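Local coordinates for protein dual function macrocyclase-peptidase POPB (Galerina marginata, PDB 5N4B) that cleaves peptides on the C-terminal side of prolyl residues and macrocyclises the trimmed precursor during biosynthesis of the amanitin toxins of this mushroom, at residues Ala312-Asn316 with Ile327-Leu331; Ser323-Ile327 with Ile339-Ser344. The protein carries 1 engineered substitution. One frame throughout, in Å; residues are numbered along the deposited sequence.

Contact 1 of 2, residues Ala312-Asn316 with Ile327-Leu331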
ATOM      1  N   ALA A 312     -21.847  -5.558   7.171  1.00 17.80           N
ATOM      2  CA  ALA A 312     -21.738  -5.307   8.611  1.00 18.37           C
ATOM      3  C   ALA A 312     -20.331  -5.539   9.157  1.00 18.15           C
ATOM      4  O   ALA A 312     -19.946  -4.921  10.155  1.00 20.72           O
ATOM      5  CB  ALA A 312     -22.711  -6.162   9.387  1.00 20.58           C
ATOM      6  N   ALA A 313     -19.547  -6.406   8.520  1.00 14.56           N
ATOM      7  CA  ALA A 313     -18.266  -6.786   9.082  1.00 13.82           C
ATOM      8  C   ALA A 313     -17.359  -7.306   7.974  1.00 12.88           C
ATOM      9  O   ALA A 313     -17.805  -7.587   6.853  1.00 13.11           O
ATOM     10  CB  ALA A 313     -18.472  -7.857  10.166  1.00 15.49           C
ATOM     11  N   ASP A 314     -16.085  -7.447   8.314  1.00 11.84           N
ATOM     12  CA  ASP A 314     -15.039  -7.987   7.444  1.00 10.67           C
ATOM     13  C   ASP A 314     -14.993  -9.498   7.635  1.00 11.78           C
ATOM     14  O   ASP A 314     -14.958  -9.963   8.776  1.00 12.52           O
ATOM     15  CB  ASP A 314     -13.734  -7.338   7.940  1.00 13.46           C
ATOM     16  CG  ASP A 314     -12.471  -7.694   7.152  1.00 13.68           C
ATOM     17  OD1 ASP A 314     -12.442  -8.692   6.430  1.00 14.40           O
ATOM     18  OD2 ASP A 314     -11.456  -6.957   7.321  1.00 13.65           O
ATOM     19  N   TYR A 315     -15.080 -10.256   6.547  1.00 10.71           N
ATOM     20  CA  TYR A 315     -14.960 -11.707   6.592  1.00 10.32           C
ATOM     21  C   TYR A 315     -13.956 -12.141   5.534  1.00 11.26           C
ATOM     22  O   TYR A 315     -14.113 -11.805   4.359  1.00 12.14           O
ATOM     23  CB  TYR A 315     -16.292 -12.367   6.277  1.00 13.10           C
ATOM     24  CG  TYR A 315     -17.430 -12.149   7.233  1.00 13.35           C
ATOM     25  CD1 TYR A 315     -18.252 -11.024   7.099  1.00 12.38           C
ATOM     26  CD2 TYR A 315     -17.712 -13.056   8.256  1.00 12.30           C
ATOM     27  CE1 TYR A 315     -19.304 -10.811   7.921  1.00 14.12           C
ATOM     28  CE2 TYR A 315     -18.760 -12.838   9.073  1.00 12.79           C
ATOM     29  CZ  TYR A 315     -19.560 -11.738   8.913  1.00 13.93           C
ATOM     30  OH  TYR A 315     -20.662 -11.611   9.742  1.00 17.94           O
ATOM     31  N   ASN A 316     -12.946 -12.894   5.938  1.00 10.06           N
ATOM     32  CA  ASN A 316     -11.951 -13.424   5.025  1.00 10.40           C
ATOM     33  C   ASN A 316     -11.704 -14.896   5.349  1.00 10.73           C
ATOM     34  O   ASN A 316     -11.355 -15.224   6.484  1.00 11.21           O
ATOM     35  CB  ASN A 316     -10.656 -12.603   5.112  1.00 11.65           C
ATOM     36  CG  ASN A 316      -9.662 -12.956   3.997  1.00 12.60           C
ATOM     37  OD1 ASN A 316      -8.697 -13.632   4.245  1.00 14.91           O
ATOM     38  ND2 ASN A 316      -9.979 -12.579   2.758  1.00 16.23           N
ATOM     39  N   ILE A 327     -12.843 -18.604   9.488  1.00 10.18           N
ATOM     40  CA  ILE A 327     -12.940 -17.272   8.918  1.00  9.11           C
ATOM     41  C   ILE A 327     -12.345 -16.279   9.889  1.00  8.90           C
ATOM     42  O   ILE A 327     -12.715 -16.262  11.078  1.00 10.35           O
ATOM     43  CB  ILE A 327     -14.397 -16.901   8.620  1.00  9.82           C
ATOM     44  CG1 ILE A 327     -15.068 -18.009   7.784  1.00 12.34           C
ATOM     45  CG2 ILE A 327     -14.474 -15.574   7.905  1.00 13.13           C
ATOM     46  CD1 ILE A 327     -16.543 -17.734   7.372  1.00 14.29           C
ATOM     47  N   LYS A 328     -11.505 -15.377   9.373  1.00  8.16           N
ATOM     48  CA  LYS A 328     -11.049 -14.238  10.156  1.00  8.96           C
ATOM     49  C   LYS A 328     -12.077 -13.134   9.997  1.00 11.00           C
ATOM     50  O   LYS A 328     -12.466 -12.811   8.874  1.00  9.34           O
ATOM     51  CB  LYS A 328      -9.697 -13.746   9.658  1.00 10.00           C
ATOM     52  CG  LYS A 328      -9.153 -12.554  10.475  1.00 10.18           C
ATOM     53  CD  LYS A 328      -7.706 -12.155  10.156  1.00 11.55           C
ATOM     54  CE  LYS A 328      -7.471 -11.640   8.758  1.00 13.84           C
ATOM     55  NZ  LYS A 328      -8.140 -10.353   8.509  1.00 13.88           N
ATOM     56  N   THR A 329     -12.549 -12.577  11.092  1.00 10.15           N
ATOM     57  CA  THR A 329     -13.654 -11.621  11.046  1.00 10.29           C
ATOM     58  C   THR A 329     -13.523 -10.597  12.148  1.00 10.36           C
ATOM     59  O   THR A 329     -12.928 -10.861  13.195  1.00 10.77           O
ATOM     60  CB  THR A 329     -15.034 -12.324  11.114  1.00 11.37           C
ATOM     61  OG1 THR A 329     -16.099 -11.384  10.942  1.00 12.05           O
ATOM     62  CG2 THR A 329     -15.253 -12.932  12.459  1.00 13.60           C
ATOM     63  N   ASN A 330     -14.126  -9.430  11.918  1.00  9.85           N
ATOM     64  CA  ASN A 330     -14.337  -8.445  12.986  1.00 10.23           C
ATOM     65  C   ASN A 330     -15.804  -8.328  13.425  1.00 11.72           C
ATOM     66  O   ASN A 330     -16.165  -7.370  14.102  1.00 13.04           O
ATOM     67  CB  ASN A 330     -13.713  -7.084  12.648  1.00  9.54           C
ATOM     68  CG  ASN A 330     -14.384  -6.424  11.507  1.00 12.83           C
ATOM     69  OD1 ASN A 330     -15.392  -6.904  11.006  1.00 13.26           O
ATOM     70  ND2 ASN A 330     -13.862  -5.267  11.093  1.00 14.59           N
ATOM     71  N   LEU A 331     -16.641  -9.324  13.061  1.00 11.79           N
ATOM     72  CA  LEU A 331     -18.038  -9.351  13.519  1.00 12.91           C
ATOM     73  C   LEU A 331     -18.106  -9.298  15.032  1.00 14.39           C
ATOM     74  O   LEU A 331     -17.626 -10.216  15.715  1.00 14.57           O
ATOM     75  CB  LEU A 331     -18.701 -10.631  12.999  1.00 16.99           C
ATOM     76  CG  LEU A 331     -20.088 -10.922  13.547  1.00 23.35           C
ATOM     77  CD1 LEU A 331     -20.988  -9.856  13.110  1.00 23.15           C
ATOM     78  CD2 LEU A 331     -20.583 -12.254  13.037  1.00 25.92           C
TER
HETATM   79  O   HOH W   1     -11.031 -10.542   8.042  1.00 10.74           O
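Thr329 and Asn330 grip the backbone of Asp314 at both its N and its O, where strand 315-321 begins and strand 324-329 ends in one four-stranded blade of the beta-propeller. Three polar bonds fasten this open end of the hairpin. Asp314 O accepts both the hydroxyl of Thr329, with OG1 2.8 Å away, and the longer bond from Asn330 N, which lies in its carbonyl plane. The third runs the other way: Asp314 N gives an almost straight bond (171°) to Asn330 OD1 at 2.8 Å. With chi1 at 67°, Asn330 holds its amide between its own N and carbonyl carbon and turns OD1 towards Asp314 N. Regular antiparallel pairing follows at Asn316 and Lys328, bonded reciprocally through N and O. A water joins Lys328 NZ and Lys328 O, with a weak bond to Asp314 OD1; the stronger partner of that carboxylate is Tyr336, through OD2. Apolar contacts pair Ala313 CB with Leu331 CB (4.0 Å) and Tyr315 CB with Ile327 CG2, while Leu331 CD2 packs obliquely at the phenol OH of Tyr315. Over one ring face sits Thr329 OG1, 3.5 Å above the plane and towards the rim; the same oxygen accepts Leu331 N at 3.0 Å, closing an ST turn.

Contact 2 of 2, residues Ser323-Ile327 with Ile339-Ser344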
ATOM      1  N   SER A 323     -17.317 -29.292   5.941  1.00 20.30           N
ATOM      2  CA  SER A 323     -18.247 -28.173   5.881  1.00 20.72           C
ATOM      3  C   SER A 323     -18.006 -27.120   6.976  1.00 15.79           C
ATOM      4  O   SER A 323     -18.786 -26.171   7.067  1.00 18.77           O
ATOM      5  CB  SER A 323     -19.693 -28.690   5.956  1.00 26.21           C
ATOM      6  OG  SER A 323     -19.832 -29.528   7.064  1.00 37.46           O
ATOM      7  N   LEU A 324     -16.960 -27.272   7.771  1.00 17.32           N
ATOM      8  CA  LEU A 324     -16.626 -26.298   8.815  1.00 16.40           C
ATOM      9  C   LEU A 324     -15.627 -25.304   8.238  1.00 13.91           C
ATOM     10  O   LEU A 324     -14.472 -25.662   7.966  1.00 14.78           O
ATOM     11  CB  LEU A 324     -16.026 -27.023  10.016  1.00 17.41           C
ATOM     12  CG  LEU A 324     -15.900 -26.171  11.289  1.00 17.91           C
ATOM     13  CD1 LEU A 324     -17.259 -25.859  11.830  1.00 18.18           C
ATOM     14  CD2 LEU A 324     -15.090 -26.946  12.318  1.00 20.08           C
ATOM     15  N   VAL A 325     -16.066 -24.073   8.065  1.00 15.41           N
ATOM     16  CA  VAL A 325     -15.280 -23.019   7.411  1.00 11.89           C
ATOM     17  C   VAL A 325     -14.718 -22.099   8.494  1.00 13.16           C
ATOM     18  O   VAL A 325     -15.483 -21.587   9.350  1.00 14.08           O
ATOM     19  CB  VAL A 325     -16.147 -22.231   6.435  1.00 14.45           C
ATOM     20  CG1 VAL A 325     -15.334 -21.220   5.718  1.00 15.50           C
ATOM     21  CG2 VAL A 325     -16.778 -23.164   5.420  1.00 17.89           C
ATOM     22  N   TYR A 326     -13.404 -21.872   8.445  1.00 10.99           N
ATOM     23  CA  TYR A 326     -12.696 -21.033   9.409  1.00 10.63           C
ATOM     24  C   TYR A 326     -12.471 -19.667   8.777  1.00 10.47           C
ATOM     25  O   TYR A 326     -11.961 -19.581   7.641  1.00 10.28           O
ATOM     26  CB  TYR A 326     -11.340 -21.670   9.743  1.00 11.16           C
ATOM     27  CG  TYR A 326     -11.390 -22.941  10.535  1.00 11.25           C
ATOM     28  CD1 TYR A 326     -11.856 -24.125   9.969  1.00 14.99           C
ATOM     29  CD2 TYR A 326     -10.964 -22.988  11.846  1.00 12.04           C
ATOM     30  CE1 TYR A 326     -11.910 -25.318  10.722  1.00 16.89           C
ATOM     31  CE2 TYR A 326     -11.018 -24.135  12.596  1.00 14.66           C
ATOM     32  CZ  TYR A 326     -11.469 -25.297  12.035  1.00 15.08           C
ATOM     33  OH  TYR A 326     -11.502 -26.489  12.722  1.00 16.97           O
ATOM     34  N   ILE A 327     -12.843 -18.604   9.488  1.00 10.18           N
ATOM     35  CA  ILE A 327     -12.940 -17.272   8.918  1.00  9.11           C
ATOM     36  C   ILE A 327     -12.345 -16.279   9.889  1.00  8.90           C
ATOM     37  O   ILE A 327     -12.715 -16.262  11.078  1.00 10.35           O
ATOM     38  CB  ILE A 327     -14.397 -16.901   8.620  1.00  9.82           C
ATOM     39  CG1 ILE A 327     -15.068 -18.009   7.784  1.00 12.34           C
ATOM     40  CG2 ILE A 327     -14.474 -15.574   7.905  1.00 13.13           C
ATOM     41  CD1 ILE A 327     -16.543 -17.734   7.372  1.00 14.29           C
ATOM     42  N   ILE A 339     -13.626 -17.243  13.612  1.00 10.65           N
ATOM     43  CA  ILE A 339     -14.850 -17.982  13.820  1.00 10.02           C
ATOM     44  C   ILE A 339     -14.849 -19.220  12.927  1.00 11.00           C
ATOM     45  O   ILE A 339     -14.096 -19.341  11.954  1.00 11.77           O
ATOM     46  CB  ILE A 339     -16.123 -17.135  13.561  1.00 11.72           C
ATOM     47  CG1 ILE A 339     -16.137 -16.676  12.101  1.00 12.47           C
ATOM     48  CG2 ILE A 339     -16.214 -15.960  14.513  1.00 12.07           C
ATOM     49  CD1 ILE A 339     -17.492 -16.073  11.694  1.00 15.18           C
ATOM     50  N   THR A 340     -15.728 -20.163  13.262  1.00 11.96           N
ATOM     51  CA  THR A 340     -16.137 -21.202  12.340  1.00 13.97           C
ATOM     52  C   THR A 340     -17.606 -21.015  11.995  1.00 13.10           C
ATOM     53  O   THR A 340     -18.419 -20.678  12.860  1.00 15.06           O
ATOM     54  CB  THR A 340     -15.898 -22.596  12.920  1.00 15.22           C
ATOM     55  OG1 THR A 340     -16.631 -22.776  14.161  1.00 17.31           O
ATOM     56  CG2 THR A 340     -14.398 -22.861  13.133  1.00 16.54           C
ATOM     57  N   ILE A 341     -17.945 -21.273  10.721  1.00 17.95           N
ATOM     58  CA  ILE A 341     -19.331 -21.326  10.227  1.00 18.87           C
ATOM     59  C   ILE A 341     -19.488 -22.739   9.691  1.00 22.46           C
ATOM     60  O   ILE A 341     -18.761 -23.153   8.775  1.00 18.77           O
ATOM     61  CB  ILE A 341     -19.634 -20.258   9.162  1.00 22.32           C
ATOM     62  CG1 ILE A 341     -19.458 -18.821   9.708  1.00 20.96           C
ATOM     63  CG2 ILE A 341     -21.077 -20.439   8.633  1.00 22.83           C
ATOM     64  CD1 ILE A 341     -19.765 -17.681   8.760  1.00 24.57           C
ATOM     65  N   ASP A 342     -20.402 -23.501  10.289  1.00 21.42           N
ATOM     66  CA  ASP A 342     -20.646 -24.887   9.922  1.00 21.42           C
ATOM     67  C   ASP A 342     -21.776 -24.936   8.888  1.00 25.29           C
ATOM     68  O   ASP A 342     -22.938 -24.643   9.197  1.00 27.86           O
ATOM     69  CB  ASP A 342     -20.982 -25.697  11.176  1.00 27.50           C
ATOM     70  CG  ASP A 342     -21.106 -27.144  10.912  1.00 36.29           C
ATOM     71  OD1 ASP A 342     -21.346 -27.540   9.755  1.00 30.15           O
ATOM     72  OD2 ASP A 342     -20.917 -27.940  11.858  1.00 41.18           O
ATOM     73  N   LEU A 343     -21.415 -25.196   7.644  1.00 19.31           N
ATOM     74  CA  LEU A 343     -22.363 -25.178   6.543  1.00 21.05           C
ATOM     75  C   LEU A 343     -23.147 -26.468   6.416  1.00 26.42           C
ATOM     76  O   LEU A 343     -23.981 -26.567   5.509  1.00 24.57           O
ATOM     77  CB  LEU A 343     -21.583 -24.903   5.250  1.00 21.06           C
ATOM     78  CG  LEU A 343     -20.882 -23.535   5.177  1.00 20.94           C
ATOM     79  CD1 LEU A 343     -20.142 -23.393   3.841  1.00 25.39           C
ATOM     80  CD2 LEU A 343     -21.853 -22.408   5.372  1.00 23.50           C
ATOM     81  N   SER A 344     -22.888 -27.481   7.244  1.00 23.71           N
ATOM     82  CA  SER A 344     -23.729 -28.679   7.166  1.00 24.45           C
ATOM     83  C   SER A 344     -25.128 -28.437   7.688  1.00 35.12           C
ATOM     84  O   SER A 344     -25.976 -29.305   7.493  1.00 41.65           O
ATOM     85  CB  SER A 344     -23.064 -29.843   7.906  1.00 30.13           C
ATOM     86  OG  SER A 344     -23.100 -29.601   9.289  1.00 38.52           O
TER
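With chi1 at 59°, Thr340 sends CG2 away from its carbonyl carbon and over the ring of Tyr326, whose CG lies anti to the carbonyl carbon and beside the backbone N (chi1 -69°). The two side chains thus run side by side in a non-hydrogen-bonded pair of the antiparallel hairpin formed by strands 324-329 and 337-342, the two middle strands of a beta-propeller blade. The methyl makes a CH-pi contact, CG2 of Thr340 lying 3.7 Å from the Tyr326 ring centroid and 15° off its normal; Phe353 and Phe373 also pack against this ring. On the same sheet face Leu324 CD1 reaches across to Thr340 CB at 3.7 Å and to the CB of Asp342.

Across the two segments, Val325, Ile327, Ile339 and Ile341 make the other face aliphatic. Ile327 CD1 meets Ile341 CD1 at 3.5 Å, Ile339 CG1 rests on Ile327 CB, and Leu343 CD1 joins from just beyond the strand, against Val325 CG2. Ile317 of the adjoining strand and Tyr275 of another blade also pack on Val325.

Between the faces, Val325 with Ile341 and Ile327 with Ile339 each exchange two N-H to O bonds, and Leu343 N adds a bond to Ser323 O at 2.9 Å. At the end of strand 337-342, Asp342 OD1 closes an Asx turn. It receives Ser344 N at 2.9 Å and, from above the carboxylate plane, Ser344 OG at 2.7 Å.

Both contacts belong to one propeller blade and share strand 324-329, contact 1 joining it to 315-321 and contact 2 to 337-342. Their centres lie 13 Å apart, and neither is near the catalytic residues. Each is partly buried, but contact 2 lies farther from the centre of the chain, about 30 Å against 21 Å, and includes the exposed Ser344. The chemistry differs with place in the strand. Contact 1, which takes in the loop at the strand's end, adds side-chain bonds to a short run of backbone pairing, with a water whose link to Asp314 is weak, whereas contact 2 combines a mostly regular backbone ladder with aliphatic packing. Ile327 serves both, and Thr329 CG2 touches Ile339 CG2 at 3.8 Å.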